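Local structure of SidF, inhibitor of growth family, member 3 (Legionella pneumophila subsp. pneumophila, 4FYE) at residues L30-P35 with H708-G713; E74-I79 with T111-I116; A84-L89 with K168-E173; A146-S151 with A737-I742. The protein acts as a phosphoinositide phosphatase, a hydrolase that removes phosphate from membrane inositol lipids, probably from the 3-position of the inositol ring. The protein carries 1 engineered substitution. All coordinates share one frame; numbering follows the deposited sequence.

How the contacts relate
The four contacts lie on the same side of the chain's centre. Contacts 2 and 3 share helix 71-92, about 17 Å apart between centres. Contact 2 pairs this helix with helix 98-119, the next in the chain, and contact 3 with helix 167-180. Contact 4 joins helix 136-163 to helix 733-741, with its centre about 11 Å from that of contact 2, and Ala75 touches Val148 there. Contact 1 sets an early loop against the end of helix 701-712 and touches contacts 2 and 4. Contacts 2 and 3 are nested inside the loop that contact 1 closes, while contacts 1 and 4 alternate. Early and late parts of the phosphatase domain thus pack together.

Contact 1 of 4, residues L30-P35 with H708-G713; sequences LAYGYP and HTANTG
Tyr32 and Thr709 bring their CA atoms to 6.7 Å where the irregular segment 30-35 passes the last turn of helix 708-712. Thr709 does most of the touching from the helix. Its CG2 lies anti to the backbone N and meets CD1 of Tyr32 at 3.8 Å, obliquely to the ring. The same methyl is 3.9 Å from the carbonyl O of Ala31. OG1 takes the other branch position, beside the backbone N, and bonds back to the carbonyl of Ala705. CD1 of Leu30 sits over one face of the Tyr32 ring, toward the rim, and is 4.0 Å from Thr709 O. The far end of the tyrosine passes Ala710, with OH 4.2 Å from CB. That hydroxyl is held by a hydrogen bond to Asp183. Gly713 leaves the helix with positive phi, and its N bonds to Thr709 O at 2.6 Å. The two segments share no direct hydrogen bond. Asn81 of helix 71-92 links them instead, since its side chain bonds to Ala31 N and to Gly713 O. On another side of helix 701-712, His708 and Thr712 pack against helix 733-741.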
loop_
_atom_site.group_PDB
_atom_site.type_symbol
_atom_site.label_atom_id
_atom_site.label_comp_id
_atom_site.label_asym_id
_atom_site.label_seq_id
_atom_site.Cartn_x
_atom_site.Cartn_y
_atom_site.Cartn_z
ATOM N N LEU A 30 0.776 -17.583 14.115
ATOM C CA LEU A 30 -0.500 -17.948 13.514
ATOM C C LEU A 30 -0.225 -19.014 12.454
ATOM O O LEU A 30 0.926 -19.216 12.052
ATOM C CB LEU A 30 -1.186 -16.703 12.921
ATOM C CG LEU A 30 -0.664 -16.183 11.566
ATOM C CD1 LEU A 30 -1.689 -16.316 10.427
ATOM C CD2 LEU A 30 -0.255 -14.746 11.741
ATOM N N ALA A 31 -1.267 -19.698 12.012
ATOM C CA ALA A 31 -1.062 -20.783 11.074
ATOM C C ALA A 31 -1.107 -20.306 9.641
ATOM O O ALA A 31 -2.060 -19.668 9.198
ATOM C CB ALA A 31 -2.078 -21.874 11.293
ATOM N N TYR A 32 -0.051 -20.623 8.921
ATOM C CA TYR A 32 0.025 -20.315 7.487
ATOM C C TYR A 32 -0.197 -21.491 6.516
ATOM O O TYR A 32 -0.522 -21.239 5.346
ATOM C CB TYR A 32 1.391 -19.768 7.242
ATOM C CG TYR A 32 1.583 -18.440 7.832
ATOM C CD1 TYR A 32 1.170 -17.273 7.124
ATOM C CD2 TYR A 32 2.199 -18.296 9.074
ATOM C CE1 TYR A 32 1.378 -15.999 7.651
ATOM C CE2 TYR A 32 2.405 -17.019 9.611
ATOM C CZ TYR A 32 2.002 -15.895 8.906
ATOM O OH TYR A 32 2.271 -14.652 9.423
ATOM N N GLY A 33 -0.017 -22.737 7.002
ATOM C CA GLY A 33 -0.164 -23.975 6.247
ATOM C C GLY A 33 0.913 -24.105 5.171
ATOM O O GLY A 33 1.924 -23.399 5.206
ATOM N N TYR A 34 0.679 -24.971 4.181
ATOM C CA TYR A 34 1.693 -25.283 3.200
ATOM C C TYR A 34 3.060 -25.573 3.882
ATOM O O TYR A 34 4.068 -24.893 3.623
ATOM C CB TYR A 34 1.784 -24.167 2.141
ATOM C CG TYR A 34 0.437 -23.773 1.515
ATOM C CD1 TYR A 34 -0.020 -24.388 0.303
ATOM C CD2 TYR A 34 -0.410 -22.836 2.133
ATOM C CE1 TYR A 34 -1.250 -24.064 -0.262
ATOM C CE2 TYR A 34 -1.659 -22.528 1.580
ATOM C CZ TYR A 34 -2.059 -23.118 0.370
ATOM O OH TYR A 34 -3.297 -22.780 -0.191
ATOM N N PRO A 35 3.105 -26.596 4.742
ATOM C CA PRO A 35 4.405 -26.912 5.367
ATOM C C PRO A 35 5.572 -27.144 4.341
ATOM O O PRO A 35 5.386 -27.750 3.305
ATOM C CB PRO A 35 4.113 -28.165 6.196
ATOM C CG PRO A 35 2.921 -28.830 5.520
ATOM C CD PRO A 35 2.105 -27.664 4.946
ATOM N N HIS A 708 -2.648 -11.745 2.644
ATOM C CA HIS A 708 -4.050 -12.029 3.002
ATOM C C HIS A 708 -4.202 -12.974 4.185
ATOM O O HIS A 708 -5.116 -12.837 5.024
ATOM C CB HIS A 708 -4.814 -12.562 1.769
ATOM C CG HIS A 708 -6.336 -12.440 1.870
ATOM N ND1 HIS A 708 -7.121 -13.343 2.568
ATOM C CD2 HIS A 708 -7.205 -11.525 1.307
ATOM C CE1 HIS A 708 -8.418 -12.984 2.468
ATOM N NE2 HIS A 708 -8.481 -11.895 1.667
ATOM N N THR A 709 -3.318 -13.959 4.273
ATOM C CA THR A 709 -3.365 -14.918 5.369
ATOM C C THR A 709 -3.064 -14.226 6.703
ATOM O O THR A 709 -3.830 -14.356 7.662
ATOM C CB THR A 709 -2.428 -16.107 5.091
ATOM O OG1 THR A 709 -2.843 -16.683 3.845
ATOM C CG2 THR A 709 -2.551 -17.175 6.185
ATOM N N ALA A 710 -1.964 -13.508 6.749
ATOM C CA ALA A 710 -1.620 -12.634 7.895
ATOM C C ALA A 710 -2.730 -11.642 8.278
ATOM O O ALA A 710 -2.927 -11.350 9.446
ATOM C CB ALA A 710 -0.342 -11.855 7.594
ATOM N N ASN A 711 -3.468 -11.140 7.312
ATOM C CA ASN A 711 -4.546 -10.258 7.674
ATOM C C ASN A 711 -5.795 -10.938 8.069
ATOM O O ASN A 711 -6.506 -10.375 8.866
ATOM C CB ASN A 711 -4.934 -9.304 6.545
ATOM C CG ASN A 711 -4.060 -8.085 6.482
ATOM O OD1 ASN A 711 -3.193 -7.876 7.330
ATOM N ND2 ASN A 711 -4.257 -7.288 5.454
ATOM N N THR A 712 -6.135 -12.092 7.478
ATOM C CA THR A 712 -7.492 -12.656 7.729
ATOM C C THR A 712 -7.459 -14.052 8.262
ATOM O O THR A 712 -8.472 -14.532 8.710
ATOM C CB THR A 712 -8.448 -12.635 6.489
ATOM O OG1 THR A 712 -7.960 -13.569 5.503
ATOM C CG2 THR A 712 -8.533 -11.164 5.845
ATOM N N GLY A 713 -6.305 -14.711 8.287
ATOM C CA GLY A 713 -6.348 -16.130 8.631
ATOM C C GLY A 713 -6.445 -17.141 7.474
ATOM O O GLY A 713 -6.145 -18.316 7.683
#

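Contact 2 of 4, residues E74-I79 with T111-I116; sequences EANNYI and TFKKSI
Ala75 and Ile116, and next to them Asn76 and Lys113, meet across two nearly antiparallel helix segments. Their axes approach to 10.5 Å and run at 172°. Lys113 has the longest side chain of the contact. Its CG is anti to the carbonyl carbon (chi1 -67°), and beyond CG the chain is fully extended. It crosses the Asn76 side chain at about a right angle. OD1 of Asn76 faces the aliphatic part of the lysine, 3.9 Å from CG and 4.2 Å from CE of Lys113. The stretched chain carries NZ on to Asp80, one residue beyond segment 74-79, where it forms a salt bridge.

Ile116 reaches across with its longer branch. The outer bond is turned out straight (chi2 160°), which places CD1 4.1 Å from CB of Ala75. The exact place of the Ile79 side chain is doubtful, because its CG1 is modelled too close to the carbonyl of Ala75. As modelled, Ile79 directs its CD1 at CB of Phe112, 4.2 Å away, and its CG2 lies 4.3 Å from CE of Lys113. Only the root of Phe112 takes part here. Its ring leads away from segment 74-79 and meets the ring of Phe155 on helix 136-163.

The chemistry is thus divided. Ala75, Ile116 and the root of Phe112 make an apolar seam by van der Waals contact, with Ile79 probably adding to it. Beside it lies Lys113, whose methylenes pack while its charge is paired with Asp80. The apolar contacts probably set the spacing of the helices, and the charged link from Lys113 to Asp80 adds a directional tie between helix 98-119 and helix 71-92.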
loop_
_atom_site.group_PDB
_atom_site.type_symbol
_atom_site.label_atom_id
_atom_site.label_comp_id
_atom_site.label_asym_id
_atom_site.label_seq_id
_atom_site.Cartn_x
_atom_site.Cartn_y
_atom_site.Cartn_z
ATOM N N GLU A 74 -6.057 -24.496 3.365
ATOM C CA GLU A 74 -6.782 -23.295 3.760
ATOM C C GLU A 74 -7.787 -23.648 4.852
ATOM O O GLU A 74 -8.010 -22.878 5.769
ATOM C CB GLU A 74 -7.529 -22.674 2.561
ATOM C CG GLU A 74 -6.598 -22.236 1.418
ATOM C CD GLU A 74 -5.658 -21.073 1.801
ATOM O OE1 GLU A 74 -5.883 -20.351 2.800
ATOM O OE2 GLU A 74 -4.660 -20.887 1.098
ATOM N N ALA A 75 -8.428 -24.791 4.703
ATOM C CA ALA A 75 -9.274 -25.329 5.757
ATOM C C ALA A 75 -8.527 -25.480 7.078
ATOM O O ALA A 75 -9.043 -25.060 8.108
ATOM C CB ALA A 75 -9.854 -26.642 5.339
ATOM N N ASN A 76 -7.314 -26.049 7.052
ATOM C CA ASN A 76 -6.493 -26.113 8.269
ATOM C C ASN A 76 -6.172 -24.749 8.833
ATOM O O ASN A 76 -6.292 -24.577 10.029
ATOM C CB ASN A 76 -5.194 -26.839 8.056
ATOM C CG ASN A 76 -5.367 -28.337 7.857
ATOM O OD1 ASN A 76 -6.445 -28.879 7.942
ATOM N ND2 ASN A 76 -4.294 -28.982 7.517
ATOM N N ASN A 77 -5.785 -23.784 7.992
ATOM C CA ASN A 77 -5.532 -22.410 8.434
ATOM C C ASN A 77 -6.753 -21.778 9.099
ATOM O O ASN A 77 -6.697 -21.236 10.189
ATOM C CB ASN A 77 -5.116 -21.534 7.252
ATOM C CG ASN A 77 -3.761 -21.910 6.739
ATOM O OD1 ASN A 77 -3.011 -22.590 7.434
ATOM N ND2 ASN A 77 -3.442 -21.497 5.515
ATOM N N TYR A 78 -7.857 -21.859 8.409
ATOM C CA TYR A 78 -9.111 -21.447 8.965
ATOM C C TYR A 78 -9.412 -22.108 10.241
ATOM O O TYR A 78 -9.747 -21.406 11.137
ATOM C CB TYR A 78 -10.265 -21.719 8.014
ATOM C CG TYR A 78 -11.524 -21.104 8.544
ATOM C CD1 TYR A 78 -11.831 -19.794 8.278
ATOM C CD2 TYR A 78 -12.397 -21.832 9.344
ATOM C CE1 TYR A 78 -13.000 -19.237 8.752
ATOM C CE2 TYR A 78 -13.553 -21.283 9.795
ATOM C CZ TYR A 78 -13.824 -19.974 9.497
ATOM O OH TYR A 78 -14.973 -19.406 9.944
ATOM N N ILE A 79 -9.311 -23.449 10.347
ATOM C CA ILE A 79 -9.634 -24.089 11.614
ATOM C C ILE A 79 -8.750 -23.514 12.762
ATOM O O ILE A 79 -9.251 -23.053 13.777
ATOM C CB ILE A 79 -9.453 -25.610 11.585
ATOM C CG1 ILE A 79 -10.193 -26.336 10.440
ATOM C CG2 ILE A 79 -9.767 -26.219 12.919
ATOM C CD1 ILE A 79 -11.670 -26.331 10.454
ATOM N N THR A 111 -11.695 -33.241 14.902
ATOM C CA THR A 111 -12.584 -33.983 14.079
ATOM C C THR A 111 -12.950 -33.337 12.730
ATOM O O THR A 111 -13.257 -34.057 11.781
ATOM C CB THR A 111 -13.805 -34.585 14.820
ATOM O OG1 THR A 111 -15.024 -34.067 14.287
ATOM C CG2 THR A 111 -13.723 -34.534 16.341
ATOM N N PHE A 112 -12.974 -32.011 12.638
ATOM C CA PHE A 112 -13.261 -31.408 11.340
ATOM C C PHE A 112 -12.079 -31.633 10.404
ATOM O O PHE A 112 -12.314 -32.055 9.269
ATOM C CB PHE A 112 -13.730 -29.911 11.383
ATOM C CG PHE A 112 -15.245 -29.757 11.578
ATOM C CD1 PHE A 112 -16.124 -29.687 10.469
ATOM C CD2 PHE A 112 -15.797 -29.757 12.866
ATOM C CE1 PHE A 112 -17.512 -29.609 10.639
ATOM C CE2 PHE A 112 -17.181 -29.650 13.036
ATOM C CZ PHE A 112 -18.033 -29.572 11.929
ATOM N N LYS A 113 -10.846 -31.448 10.891
ATOM C CA LYS A 113 -9.664 -31.810 10.090
ATOM C C LYS A 113 -9.747 -33.254 9.492
ATOM O O LYS A 113 -9.703 -33.492 8.252
ATOM C CB LYS A 113 -8.357 -31.626 10.884
ATOM C CG LYS A 113 -8.028 -30.164 11.221
ATOM C CD LYS A 113 -6.818 -30.063 12.155
ATOM C CE LYS A 113 -6.331 -28.646 12.121
ATOM N NZ LYS A 113 -4.991 -28.427 12.709
ATOM N N LYS A 114 -9.900 -34.203 10.380
ATOM C CA LYS A 114 -9.948 -35.588 9.975
ATOM C C LYS A 114 -11.026 -35.802 8.913
ATOM O O LYS A 114 -10.741 -36.366 7.852
ATOM C CB LYS A 114 -10.161 -36.487 11.184
ATOM C CG LYS A 114 -10.312 -37.980 10.847
ATOM C CD LYS A 114 -9.079 -38.811 11.218
ATOM C CE LYS A 114 -8.979 -39.034 12.724
ATOM N NZ LYS A 114 -9.252 -40.429 13.147
ATOM N N SER A 115 -12.246 -35.339 9.176
ATOM C CA SER A 115 -13.339 -35.504 8.214
ATOM C C SER A 115 -13.000 -34.914 6.814
ATOM O O SER A 115 -13.395 -35.424 5.748
ATOM C CB SER A 115 -14.575 -34.804 8.748
ATOM O OG SER A 115 -15.524 -34.668 7.716
ATOM N N ILE A 116 -12.275 -33.814 6.829
ATOM C CA ILE A 116 -11.989 -33.141 5.595
ATOM C C ILE A 116 -10.937 -33.918 4.834
ATOM O O ILE A 116 -11.039 -34.056 3.618
ATOM C CB ILE A 116 -11.547 -31.712 5.865
ATOM C CG1 ILE A 116 -12.791 -30.841 5.955
ATOM C CG2 ILE A 116 -10.613 -31.221 4.780
ATOM C CD1 ILE A 116 -12.514 -29.526 6.687
#

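Contact 3 of 4, residues A84-L89 with K168-E173; sequences AAAKSL and KALDKE
Leu89 and Glu173 lie alongside each other, their side chains sliding past in opposite directions. CD1 of Leu89 rests 3.5 Å from CG of Glu173, so a leucine methyl packs on the aliphatic part of the glutamate. Glu173 starts with CG anti to the backbone N (chi1 -172°) and then bends at chi2 (69°). The bend turns its carboxylate toward Ser88. There Ser88 OG donates a hydrogen bond of 2.8 Å to Glu173 OE2. Glu173 OE2 accepts through its anti lone pair, the one facing away from OE1. OE2 also forms a salt bridge with Lys92, one turn further along helix 71-92. A hydroxyl and a positive charge therefore hold the same carboxylate oxygen, which probably stabilises its negative charge.

The second methyl of Leu89 turns to the other residues of segment 168-173. CD2 of Leu89 is 3.8 Å from CD2 of Leu170 and 3.7 Å from Ala169 O. CD2 of Leu170 also lies 3.6 Å from CA of Ala86, on the backbone of helix 71-92. Ala85 is small enough to let the helices come close. Its CB is 3.6 Å from Leu170 O, and its CA is 5.6 Å from CA of Glu173. The segment axes approach to 8.6 Å and cross steeply, at 101°.

Lys87 points away from this contact and forms a salt bridge with Asp106, so helix 71-92 also engages helix 98-119 here. Helix 167-180 follows helix 136-163 in the chain. It leads directly into strand 184-189 of the six-stranded mixed sheet, and this contact sets helix 71-92 across helix 167-180, just ahead of that strand.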
loop_
_atom_site.group_PDB
_atom_site.type_symbol
_atom_site.label_atom_id
_atom_site.label_comp_id
_atom_site.label_asym_id
_atom_site.label_seq_id
_atom_site.Cartn_x
_atom_site.Cartn_y
_atom_site.Cartn_z
ATOM N N ALA A 84 -7.674 -20.393 17.647
ATOM C CA ALA A 84 -6.843 -19.509 18.478
ATOM C C ALA A 84 -7.680 -18.309 18.969
ATOM O O ALA A 84 -7.736 -18.043 20.154
ATOM C CB ALA A 84 -5.579 -19.058 17.734
ATOM N N ALA A 85 -8.392 -17.626 18.082
ATOM C CA ALA A 85 -9.278 -16.542 18.512
ATOM C C ALA A 85 -10.231 -17.027 19.610
ATOM O O ALA A 85 -10.447 -16.356 20.630
ATOM C CB ALA A 85 -10.073 -16.057 17.291
ATOM N N ALA A 86 -10.810 -18.207 19.394
ATOM C CA ALA A 86 -11.723 -18.728 20.338
ATOM C C ALA A 86 -11.091 -18.833 21.687
ATOM O O ALA A 86 -11.744 -18.550 22.667
ATOM C CB ALA A 86 -12.293 -20.072 19.894
ATOM N N LYS A 87 -9.825 -19.239 21.749
ATOM C CA LYS A 87 -9.239 -19.611 23.041
ATOM C C LYS A 87 -8.903 -18.342 23.792
ATOM O O LYS A 87 -9.020 -18.254 25.045
ATOM C CB LYS A 87 -8.003 -20.474 22.851
ATOM C CG LYS A 87 -8.344 -21.920 22.587
ATOM C CD LYS A 87 -7.103 -22.789 22.537
ATOM C CE LYS A 87 -7.536 -24.211 22.307
ATOM N NZ LYS A 87 -6.411 -25.130 22.539
ATOM N N SER A 88 -8.519 -17.347 23.003
ATOM C CA SER A 88 -8.195 -16.026 23.526
ATOM C C SER A 88 -9.453 -15.434 24.178
ATOM O O SER A 88 -9.380 -14.966 25.304
ATOM C CB SER A 88 -7.635 -15.136 22.423
ATOM O OG SER A 88 -7.234 -13.898 22.954
ATOM N N LEU A 89 -10.603 -15.544 23.506
ATOM C CA LEU A 89 -11.877 -15.037 24.048
ATOM C C LEU A 89 -12.342 -15.719 25.300
ATOM O O LEU A 89 -12.720 -15.027 26.262
ATOM C CB LEU A 89 -13.010 -15.041 23.017
ATOM C CG LEU A 89 -13.485 -13.692 22.457
ATOM C CD1 LEU A 89 -12.452 -12.582 22.573
ATOM C CD2 LEU A 89 -14.059 -13.778 21.049
ATOM N N LYS A 168 -19.310 -12.407 15.277
ATOM C CA LYS A 168 -18.654 -11.070 15.196
ATOM C C LYS A 168 -17.542 -10.850 16.207
ATOM O O LYS A 168 -16.573 -10.189 15.939
ATOM C CB LYS A 168 -19.674 -9.920 15.286
ATOM C CG LYS A 168 -20.150 -9.457 13.910
ATOM C CD LYS A 168 -20.424 -7.952 13.850
ATOM C CE LYS A 168 -21.901 -7.629 14.046
ATOM N NZ LYS A 168 -22.784 -8.545 13.258
ATOM N N ALA A 169 -17.701 -11.421 17.379
ATOM C CA ALA A 169 -16.712 -11.263 18.416
ATOM C C ALA A 169 -15.430 -12.063 18.075
ATOM O O ALA A 169 -14.318 -11.552 18.163
ATOM C CB ALA A 169 -17.330 -11.674 19.757
ATOM N N LEU A 170 -15.613 -13.315 17.674
ATOM C CA LEU A 170 -14.523 -14.206 17.289
ATOM C C LEU A 170 -13.661 -13.585 16.205
ATOM O O LEU A 170 -12.431 -13.549 16.299
ATOM C CB LEU A 170 -15.111 -15.537 16.799
ATOM C CG LEU A 170 -15.554 -16.370 18.005
ATOM C CD1 LEU A 170 -16.403 -17.543 17.579
ATOM C CD2 LEU A 170 -14.325 -16.843 18.755
ATOM N N ASP A 171 -14.343 -13.069 15.195
ATOM C CA ASP A 171 -13.755 -12.358 14.076
ATOM C C ASP A 171 -12.916 -11.186 14.563
ATOM O O ASP A 171 -11.686 -11.134 14.348
ATOM C CB ASP A 171 -14.924 -11.903 13.197
ATOM C CG ASP A 171 -14.489 -11.062 12.018
ATOM O OD1 ASP A 171 -13.650 -11.530 11.195
ATOM O OD2 ASP A 171 -15.013 -9.924 11.923
ATOM N N LYS A 172 -13.571 -10.276 15.286
ATOM C CA LYS A 172 -12.895 -9.156 15.937
ATOM C C LYS A 172 -11.691 -9.616 16.725
ATOM O O LYS A 172 -10.637 -9.025 16.627
ATOM C CB LYS A 172 -13.864 -8.441 16.863
ATOM C CG LYS A 172 -13.671 -6.935 16.971
ATOM C CD LYS A 172 -15.005 -6.253 17.296
ATOM C CE LYS A 172 -15.897 -6.137 16.057
ATOM N NZ LYS A 172 -17.353 -6.234 16.370
ATOM N N GLU A 173 -11.812 -10.668 17.520
ATOM C CA GLU A 173 -10.611 -11.115 18.250
ATOM C C GLU A 173 -9.497 -11.702 17.351
ATOM O O GLU A 173 -8.324 -11.605 17.656
ATOM C CB GLU A 173 -10.982 -12.124 19.320
ATOM C CG GLU A 173 -9.832 -12.494 20.230
ATOM C CD GLU A 173 -9.395 -11.341 21.139
ATOM O OE1 GLU A 173 -9.945 -10.206 21.041
ATOM O OE2 GLU A 173 -8.490 -11.571 21.977
#

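Contact 4 of 4, residues A146-S151 with A737-I742; sequences AKVEGS and ANFAKI
Phe739 meets Val148 and Glu149 through two torsions of its own. Its CG is anti to the carbonyl carbon (chi1 -75°), and chi2 is 3°, far from the roughly perpendicular turn usual for phenylalanine. The ring so placed reaches across to helix 136-163. Val148 answers with CG1, the branch anti to its backbone N. That methyl lies 3.8 Å from CZ and 4.1 Å from CE2 of Phe739. The two side chains cross at about a right angle, and the methyl approaches the ring obliquely.

Glu149 comes to the CE1 part of the rim, on the same side of the ring plane as Val148, also obliquely. Its CB is 4.1 Å from CE1 of Phe739. The chain leaves with CG anti to the backbone N and bends at chi2, which takes the carboxylate past the ring toward Asn738 and Ile742. OE2 of Glu149 is too close to the CG2 methyl of Ile742 in the model, so the position of this end is doubtful. Lys741 stands nearby with the opposite charge, but its NZ is not in contact with the carboxylate. It makes a weak hydrogen bond to Asn738 OD1 instead.

The segment axes are 10.9 Å apart and run roughly parallel, with a crossing angle of -23°. No hydrogen bond joins the segments. Leu152 also touches Phe739 and Ile742, while Glu74 of helix 71-92 and Val714 add to the surroundings of the ring. This is plain helix-on-helix packing around one aromatic side chain. It fastens helix 733-741, the last in the modelled chain, to helices 136-163 and 71-92.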
loop_
_atom_site.group_PDB
_atom_site.type_symbol
_atom_site.label_atom_id
_atom_site.label_comp_id
_atom_site.label_asym_id
_atom_site.label_seq_id
_atom_site.Cartn_x
_atom_site.Cartn_y
_atom_site.Cartn_z
ATOM N N ALA A 146 -16.523 -25.990 -2.418
ATOM C CA ALA A 146 -17.885 -25.754 -1.902
ATOM C C ALA A 146 -18.197 -26.781 -0.775
ATOM O O ALA A 146 -18.794 -26.454 0.253
ATOM C CB ALA A 146 -18.940 -25.866 -3.020
ATOM N N LYS A 147 -17.795 -28.013 -0.985
ATOM C CA LYS A 147 -17.874 -29.004 0.051
ATOM C C LYS A 147 -17.266 -28.481 1.363
ATOM O O LYS A 147 -17.863 -28.505 2.403
ATOM C CB LYS A 147 -17.086 -30.241 -0.399
ATOM C CG LYS A 147 -17.870 -31.532 -0.708
ATOM C CD LYS A 147 -18.302 -31.664 -2.154
ATOM C CE LYS A 147 -17.792 -32.968 -2.788
ATOM N NZ LYS A 147 -18.526 -34.275 -2.599
ATOM N N VAL A 148 -16.026 -28.048 1.301
ATOM C CA VAL A 148 -15.295 -27.631 2.468
ATOM C C VAL A 148 -15.894 -26.392 3.138
ATOM O O VAL A 148 -15.905 -26.306 4.372
ATOM C CB VAL A 148 -13.818 -27.397 2.065
ATOM C CG1 VAL A 148 -13.097 -26.507 3.036
ATOM C CG2 VAL A 148 -13.117 -28.746 1.997
ATOM N N GLU A 149 -16.406 -25.458 2.334
ATOM C CA GLU A 149 -17.062 -24.281 2.850
ATOM C C GLU A 149 -18.220 -24.724 3.693
ATOM O O GLU A 149 -18.422 -24.195 4.768
ATOM C CB GLU A 149 -17.593 -23.410 1.749
ATOM C CG GLU A 149 -18.165 -22.092 2.252
ATOM C CD GLU A 149 -17.786 -20.900 1.361
ATOM O OE1 GLU A 149 -17.621 -21.074 0.125
ATOM O OE2 GLU A 149 -17.645 -19.771 1.895
ATOM N N GLY A 150 -18.951 -25.712 3.199
ATOM C CA GLY A 150 -20.062 -26.306 3.935
ATOM C C GLY A 150 -19.584 -26.799 5.298
ATOM O O GLY A 150 -20.200 -26.514 6.308
ATOM N N SER A 151 -18.470 -27.521 5.338
ATOM C CA SER A 151 -17.934 -28.012 6.617
ATOM C C SER A 151 -17.428 -26.896 7.525
ATOM O O SER A 151 -17.552 -27.001 8.746
ATOM C CB SER A 151 -16.831 -29.039 6.398
ATOM O OG SER A 151 -17.233 -29.884 5.351
ATOM N N ALA A 737 -10.616 -16.710 -0.311
ATOM C CA ALA A 737 -10.896 -15.496 0.485
ATOM C C ALA A 737 -12.302 -15.516 1.072
ATOM O O ALA A 737 -12.481 -15.132 2.230
ATOM C CB ALA A 737 -10.710 -14.201 -0.314
ATOM N N ASN A 738 -13.294 -15.961 0.314
ATOM C CA ASN A 738 -14.630 -16.143 0.936
ATOM C C ASN A 738 -14.628 -16.738 2.314
ATOM O O ASN A 738 -15.408 -16.307 3.126
ATOM C CB ASN A 738 -15.550 -16.897 0.006
ATOM C CG ASN A 738 -15.886 -16.061 -1.218
ATOM O OD1 ASN A 738 -15.904 -14.817 -1.127
ATOM N ND2 ASN A 738 -16.108 -16.704 -2.366
ATOM N N PHE A 739 -13.772 -17.711 2.583
ATOM C CA PHE A 739 -13.769 -18.366 3.881
ATOM C C PHE A 739 -13.826 -17.367 5.024
ATOM O O PHE A 739 -14.481 -17.603 6.027
ATOM C CB PHE A 739 -12.540 -19.253 4.040
ATOM C CG PHE A 739 -12.608 -20.533 3.269
ATOM C CD1 PHE A 739 -13.676 -20.802 2.445
ATOM C CD2 PHE A 739 -11.596 -21.461 3.365
ATOM C CE1 PHE A 739 -13.735 -21.975 1.729
ATOM C CE2 PHE A 739 -11.649 -22.638 2.655
ATOM C CZ PHE A 739 -12.722 -22.895 1.836
ATOM N N ALA A 740 -13.127 -16.253 4.868
ATOM C CA ALA A 740 -13.064 -15.222 5.893
ATOM C C ALA A 740 -14.425 -14.604 6.165
ATOM O O ALA A 740 -14.750 -14.261 7.291
ATOM C CB ALA A 740 -12.069 -14.151 5.498
ATOM N N LYS A 741 -15.195 -14.417 5.108
ATOM C CA LYS A 741 -16.532 -13.850 5.200
ATOM C C LYS A 741 -17.588 -14.661 5.957
ATOM O O LYS A 741 -18.425 -14.085 6.642
ATOM C CB LYS A 741 -17.049 -13.472 3.814
ATOM C CG LYS A 741 -16.477 -12.168 3.295
ATOM C CD LYS A 741 -16.516 -12.120 1.781
ATOM C CE LYS A 741 -17.940 -12.204 1.269
ATOM N NZ LYS A 741 -18.325 -13.594 0.909
ATOM N N ILE A 742 -17.568 -15.982 5.828
ATOM C CA ILE A 742 -18.737 -16.801 6.144
ATOM C C ILE A 742 -19.260 -16.652 7.569
ATOM O O ILE A 742 -18.500 -16.568 8.529
ATOM C CB ILE A 742 -18.488 -18.300 5.884
ATOM C CG1 ILE A 742 -17.416 -18.845 6.824
ATOM C CG2 ILE A 742 -18.119 -18.543 4.430
ATOM C CD1 ILE A 742 -16.796 -20.133 6.335
#